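Local atomic coordinates of mRNA export factor MEX67 (Candida albicans, PDB entry 1Q40), a protein that probably exports messenger RNA from the nucleus, its NTF2-like middle domain pairing with a partner protein. Residues B[118-123]-B[139-144]; B[134-139]-B[187-192]. All blocks are in the same frame, centred on the assembly; numbering follows the deposited sequence.

Contact 1: B[118-123]-B[139-144]; sequences PELFSM and HGSFDE
S122 and H139 form an antiparallel hydrogen-bonded pair, and the tight part of this contact is built round them. S122 N donates to H139 O at 3.0 Å, and H139 N returns a bond to S122 O at 2.8 Å; with N-H...O angles of 158° and 159° both are moderately bent. The same H139 O also receives the CA-H of F121, with F121 CA 3.2 Å from it, so two neighbouring donors share one carbonyl. F121, with CG anti to its own carbonyl carbon (chi1 -61°), runs its ring obliquely past the backbone of H139, G140 and S141. The ring passes G140 with CD2 3.9 Å from G140 CA, a position where the missing side chain of the glycine leaves room, and ends with CZ 3.6 Å from S141 O. On the other face of the sheet, S122 OG rests against the imidazole of H139, 3.4 Å from CD2. This is a contact with ring carbon, and the buried hydroxyl has no hydrogen-bonding partner in the model. The ring's nitrogens are held by D184 at ND1 and E124 at NE2, which should fix its rotation.

Packing slackens toward the 3-10 turn 118-120, whose P118 and E119 are exposed. There L120 CD1 comes no nearer to S141 than 4.2 Å from OG, while L120 O is bonded to W215 NE1. F121 links this turn to S122, where strand pairing begins and one strand joins a longer neighbour in the beta hairpin 122-127/134-146 of an NTF2-like sheet.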
loop_
_atom_site.group_PDB
_atom_site.type_symbol
_atom_site.label_atom_id
_atom_site.label_comp_id
_atom_site.label_asym_id
_atom_site.label_seq_id
_atom_site.Cartn_x
_atom_site.Cartn_y
_atom_site.Cartn_z
ATOM N N PRO B 118 0.809 -20.952 -3.583
ATOM C CA PRO B 118 1.238 -19.927 -2.615
ATOM C C PRO B 118 2.240 -18.927 -3.186
ATOM O O PRO B 118 2.441 -17.862 -2.602
ATOM C CB PRO B 118 1.902 -20.743 -1.499
ATOM C CG PRO B 118 2.263 -22.048 -2.128
ATOM C CD PRO B 118 1.232 -22.305 -3.180
ATOM N N GLU B 119 2.858 -19.288 -4.307
ATOM C CA GLU B 119 3.831 -18.447 -4.997
ATOM C C GLU B 119 3.231 -17.232 -5.725
ATOM O O GLU B 119 3.976 -16.357 -6.161
ATOM C CB GLU B 119 4.651 -19.301 -5.983
ATOM C CG GLU B 119 3.855 -19.861 -7.162
ATOM C CD GLU B 119 3.492 -21.332 -7.020
ATOM O OE1 GLU B 119 3.257 -21.822 -5.885
ATOM O OE2 GLU B 119 3.420 -22.004 -8.070
ATOM N N LEU B 120 1.906 -17.171 -5.871
ATOM C CA LEU B 120 1.254 -15.958 -6.398
ATOM C C LEU B 120 1.296 -14.797 -5.397
ATOM O O LEU B 120 0.985 -13.653 -5.749
ATOM C CB LEU B 120 -0.212 -16.221 -6.750
ATOM C CG LEU B 120 -0.564 -17.332 -7.735
ATOM C CD1 LEU B 120 -2.070 -17.368 -7.956
ATOM C CD2 LEU B 120 0.170 -17.160 -9.057
ATOM N N PHE B 121 1.669 -15.103 -4.158
ATOM C CA PHE B 121 1.530 -14.197 -3.036
ATOM C C PHE B 121 2.879 -13.794 -2.451
ATOM O O PHE B 121 3.847 -14.565 -2.489
ATOM C CB PHE B 121 0.661 -14.859 -1.959
ATOM C CG PHE B 121 -0.726 -15.180 -2.428
ATOM C CD1 PHE B 121 -1.013 -16.416 -3.004
ATOM C CD2 PHE B 121 -1.748 -14.242 -2.316
ATOM C CE1 PHE B 121 -2.298 -16.708 -3.457
ATOM C CE2 PHE B 121 -3.039 -14.525 -2.771
ATOM C CZ PHE B 121 -3.314 -15.751 -3.345
ATOM N N SER B 122 2.949 -12.562 -1.954
ATOM C CA SER B 122 4.054 -12.125 -1.105
ATOM C C SER B 122 3.499 -11.494 0.168
ATOM O O SER B 122 2.359 -11.024 0.200
ATOM C CB SER B 122 4.993 -11.160 -1.841
ATOM O OG SER B 122 4.363 -9.932 -2.172
HETATM N N MSE B 123 4.315 -11.494 1.214
HETATM C CA MSE B 123 3.878 -11.075 2.539
HETATM C C MSE B 123 5.035 -10.475 3.329
HETATM O O MSE B 123 6.151 -10.974 3.251
HETATM C CB MSE B 123 3.324 -12.293 3.282
HETATM C CG MSE B 123 2.555 -11.996 4.574
HETATM SE SE MSE B 123 1.973 -13.648 5.516
HETATM C CE MSE B 123 1.802 -14.816 4.030
ATOM N N HIS B 139 0.091 -9.481 -0.460
ATOM C CA HIS B 139 -0.028 -9.013 -1.843
ATOM C C HIS B 139 -0.299 -10.208 -2.740
ATOM O O HIS B 139 0.307 -11.260 -2.565
ATOM C CB HIS B 139 1.257 -8.335 -2.324
ATOM C CG HIS B 139 1.824 -7.334 -1.361
ATOM N ND1 HIS B 139 1.442 -6.010 -1.353
ATOM C CD2 HIS B 139 2.777 -7.456 -0.408
ATOM C CE1 HIS B 139 2.108 -5.371 -0.408
ATOM N NE2 HIS B 139 2.923 -6.228 0.182
ATOM N N GLY B 140 -1.189 -10.054 -3.714
ATOM C CA GLY B 140 -1.469 -11.141 -4.632
ATOM C C GLY B 140 -2.610 -10.878 -5.588
ATOM O O GLY B 140 -2.846 -9.736 -5.992
ATOM N N SER B 141 -3.312 -11.950 -5.944
ATOM C CA SER B 141 -4.489 -11.875 -6.813
ATOM C C SER B 141 -5.575 -12.873 -6.402
ATOM O O SER B 141 -5.337 -13.774 -5.602
ATOM C CB SER B 141 -4.080 -12.111 -8.273
ATOM O OG SER B 141 -3.472 -13.395 -8.428
ATOM N N PHE B 142 -6.782 -12.675 -6.925
ATOM C CA PHE B 142 -7.885 -13.612 -6.715
ATOM C C PHE B 142 -8.783 -13.715 -7.943
ATOM O O PHE B 142 -8.734 -12.866 -8.840
ATOM C CB PHE B 142 -8.712 -13.262 -5.458
ATOM C CG PHE B 142 -9.312 -11.864 -5.460
ATOM C CD1 PHE B 142 -10.435 -11.558 -6.227
ATOM C CD2 PHE B 142 -8.768 -10.869 -4.677
ATOM C CE1 PHE B 142 -10.985 -10.264 -6.225
ATOM C CE2 PHE B 142 -9.315 -9.573 -4.671
ATOM C CZ PHE B 142 -10.420 -9.284 -5.436
ATOM N N ASP B 143 -9.571 -14.787 -7.991
ATOM C CA ASP B 143 -10.656 -14.936 -8.946
ATOM C C ASP B 143 -11.945 -14.513 -8.268
ATOM O O ASP B 143 -12.124 -14.732 -7.076
ATOM C CB ASP B 143 -10.794 -16.391 -9.380
ATOM C CG ASP B 143 -9.625 -16.859 -10.191
ATOM O OD1 ASP B 143 -9.643 -16.627 -11.418
ATOM O OD2 ASP B 143 -8.640 -17.454 -9.695
ATOM N N GLU B 144 -12.837 -13.892 -9.023
ATOM C CA GLU B 144 -14.179 -13.627 -8.539
ATOM C C GLU B 144 -15.054 -14.753 -9.047
ATOM O O GLU B 144 -15.104 -14.993 -10.245
ATOM C CB GLU B 144 -14.676 -12.279 -9.040
ATOM C CG GLU B 144 -13.907 -11.113 -8.448
ATOM C CD GLU B 144 -14.287 -9.776 -9.064
ATOM O OE1 GLU B 144 -15.050 -9.771 -10.050
ATOM O OE2 GLU B 144 -13.806 -8.728 -8.574
#

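Contact 2: B[134-139]-B[187-192]; sequences IMITLH and FVVIPG
Four backbone hydrogen bonds join I134 and I136 to V189 and F187, two in each hydrogen-bonded pair. I134 N reaches V189 O and V189 N reaches I134 O, both at 3.0 Å; I136 N meets F187 O at the same length, and the return bond from F187 N to I136 O is 2.8 Å. Three of the four are almost straight at hydrogen, with N-H...O angles above 170°. Between these pairs lies the non-hydrogen-bonded pair of selenomethionine M135 and V188. Here weaker CA-H...O contacts fill in: M135 CA is 3.4 Å from F187 O, and V188 CA approaches I134 O. The strand axes, 4.9 Å apart at closest approach, run at 148°, an antiparallel pairing with marked twist.

Apolar contacts divide between the two faces. On that of I134, I136, F187 and V189, I136 reaches diagonally to V189, its CD1 3.9 Å from V189 CG2, because a nearly extended chi2 of 165° carries the methyl outward. F187 presents a ring edge to the strand, with CD2 3.8 Å from I136 O. F20 and Y24 of helix 14-29 meet its ring edge-to-face, and I136 packs on A17 and I21 of that helix. On the opposite face, the M135 chain bends at its second and third torsions and brings SE to within 3.9 Å of V188 CG2. M135 and V188 also touch apolar side chains of the partner protein's chain. A curved antiparallel sheet with a helix against one face and a second subunit against the other is characteristic of the NTF2-like fold in its dimeric form.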
loop_
_atom_site.group_PDB
_atom_site.type_symbol
_atom_site.label_atom_id
_atom_site.label_comp_id
_atom_site.label_asym_id
_atom_site.label_seq_id
_atom_site.Cartn_x
_atom_site.Cartn_y
_atom_site.Cartn_z
ATOM N N ILE B 134 1.193 -6.941 15.813
ATOM C CA ILE B 134 1.984 -7.184 14.615
ATOM C C ILE B 134 1.234 -6.679 13.384
ATOM O O ILE B 134 0.011 -6.631 13.372
ATOM C CB ILE B 134 2.375 -8.687 14.472
ATOM C CG1 ILE B 134 1.157 -9.579 14.254
ATOM C CG2 ILE B 134 3.145 -9.173 15.715
ATOM C CD1 ILE B 134 1.511 -10.912 13.661
HETATM N N MSE B 135 1.999 -6.285 12.374
HETATM C CA MSE B 135 1.488 -5.855 11.080
HETATM C C MSE B 135 1.670 -7.000 10.114
HETATM O O MSE B 135 2.760 -7.541 10.018
HETATM C CB MSE B 135 2.302 -4.683 10.547
HETATM C CG MSE B 135 2.275 -3.446 11.396
HETATM SE SE MSE B 135 1.117 -2.102 10.601
HETATM C CE MSE B 135 2.197 -1.361 9.329
ATOM N N ILE B 136 0.607 -7.363 9.405
ATOM C CA ILE B 136 0.675 -8.353 8.339
ATOM C C ILE B 136 0.144 -7.735 7.045
ATOM O O ILE B 136 -1.006 -7.310 6.991
ATOM C CB ILE B 136 -0.165 -9.599 8.690
ATOM C CG1 ILE B 136 0.230 -10.175 10.055
ATOM C CG2 ILE B 136 -0.007 -10.650 7.593
ATOM C CD1 ILE B 136 -0.779 -11.154 10.627
ATOM N N THR B 137 0.983 -7.693 6.014
ATOM C CA THR B 137 0.574 -7.225 4.693
ATOM C C THR B 137 0.742 -8.329 3.646
ATOM O O THR B 137 1.820 -8.905 3.497
ATOM C CB THR B 137 1.365 -5.972 4.310
ATOM O OG1 THR B 137 0.980 -4.902 5.177
ATOM C CG2 THR B 137 0.984 -5.451 2.939
ATOM N N LEU B 138 -0.344 -8.612 2.932
ATOM C CA LEU B 138 -0.386 -9.640 1.912
ATOM C C LEU B 138 -0.621 -8.991 0.556
ATOM O O LEU B 138 -1.420 -8.064 0.438
ATOM C CB LEU B 138 -1.518 -10.623 2.223
ATOM C CG LEU B 138 -1.738 -11.772 1.226
ATOM C CD1 LEU B 138 -0.582 -12.734 1.276
ATOM C CD2 LEU B 138 -3.074 -12.485 1.469
ATOM N N HIS B 139 0.091 -9.481 -0.460
ATOM C CA HIS B 139 -0.028 -9.013 -1.843
ATOM C C HIS B 139 -0.299 -10.208 -2.740
ATOM O O HIS B 139 0.307 -11.260 -2.565
ATOM C CB HIS B 139 1.257 -8.335 -2.324
ATOM C CG HIS B 139 1.824 -7.334 -1.361
ATOM N ND1 HIS B 139 1.442 -6.010 -1.353
ATOM C CD2 HIS B 139 2.777 -7.456 -0.408
ATOM C CE1 HIS B 139 2.108 -5.371 -0.408
ATOM N NE2 HIS B 139 2.923 -6.228 0.182
ATOM N N PHE B 187 -3.325 -5.957 7.822
ATOM C CA PHE B 187 -3.965 -6.201 9.103
ATOM C C PHE B 187 -3.048 -5.688 10.232
ATOM O O PHE B 187 -1.846 -5.929 10.205
ATOM C CB PHE B 187 -4.171 -7.705 9.320
ATOM C CG PHE B 187 -4.997 -8.393 8.258
ATOM C CD1 PHE B 187 -6.366 -8.535 8.411
ATOM C CD2 PHE B 187 -4.391 -8.949 7.138
ATOM C CE1 PHE B 187 -7.132 -9.195 7.456
ATOM C CE2 PHE B 187 -5.142 -9.611 6.169
ATOM C CZ PHE B 187 -6.516 -9.740 6.336
ATOM N N VAL B 188 -3.607 -4.986 11.212
ATOM C CA VAL B 188 -2.944 -4.814 12.505
ATOM C C VAL B 188 -3.636 -5.783 13.457
ATOM O O VAL B 188 -4.829 -5.649 13.713
ATOM C CB VAL B 188 -3.064 -3.376 13.042
ATOM C CG1 VAL B 188 -2.388 -3.248 14.408
ATOM C CG2 VAL B 188 -2.465 -2.391 12.063
ATOM N N VAL B 189 -2.897 -6.772 13.952
ATOM C CA VAL B 189 -3.442 -7.806 14.832
ATOM C C VAL B 189 -2.885 -7.630 16.252
ATOM O O VAL B 189 -1.682 -7.461 16.431
ATOM C CB VAL B 189 -3.108 -9.219 14.304
ATOM C CG1 VAL B 189 -3.869 -10.291 15.089
ATOM C CG2 VAL B 189 -3.417 -9.323 12.805
ATOM N N ILE B 190 -3.768 -7.670 17.249
ATOM C CA ILE B 190 -3.394 -7.459 18.649
ATOM C C ILE B 190 -3.851 -8.628 19.550
ATOM O O ILE B 190 -4.699 -9.421 19.149
ATOM C CB ILE B 190 -3.957 -6.100 19.155
ATOM C CG1 ILE B 190 -5.489 -6.077 19.114
ATOM C CG2 ILE B 190 -3.399 -4.948 18.323
ATOM C CD1 ILE B 190 -6.109 -4.835 19.744
ATOM N N PRO B 191 -3.271 -8.761 20.747
ATOM C CA PRO B 191 -3.716 -9.782 21.713
ATOM C C PRO B 191 -5.180 -9.644 22.168
ATOM O O PRO B 191 -5.909 -10.637 22.172
ATOM C CB PRO B 191 -2.765 -9.583 22.901
ATOM C CG PRO B 191 -1.586 -8.885 22.342
ATOM C CD PRO B 191 -2.124 -7.991 21.263
ATOM N N GLY B 192 -5.592 -8.438 22.551
ATOM C CA GLY B 192 -6.976 -8.178 22.916
ATOM C C GLY B 192 -7.363 -8.753 24.269
ATOM O O GLY B 192 -8.473 -9.267 24.450
#

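In the fold
Contacts 1 and 2 lie on one sheet, their centres about 17 Å apart, and strand 134-146 serves both: it pairs with strand 122-127 in contact 1 and with strand 181-190 in contact 2. H139 belongs to both segments on this strand. The contacts also touch directly: L138 CD1 lies 3.6 Å from S122 O and 4.1 Å from F121 CB, while M123 CG is 3.4 Å from T137 O. On the face that carries F121, L138 and I136, the SE of selenomethionine M123 lies 4.1 Å from I136 CG2. The face of S122 and H139 continues into that of M135 and V188, and the other protein's chain packs on both, consistent with a shared heterodimer interface.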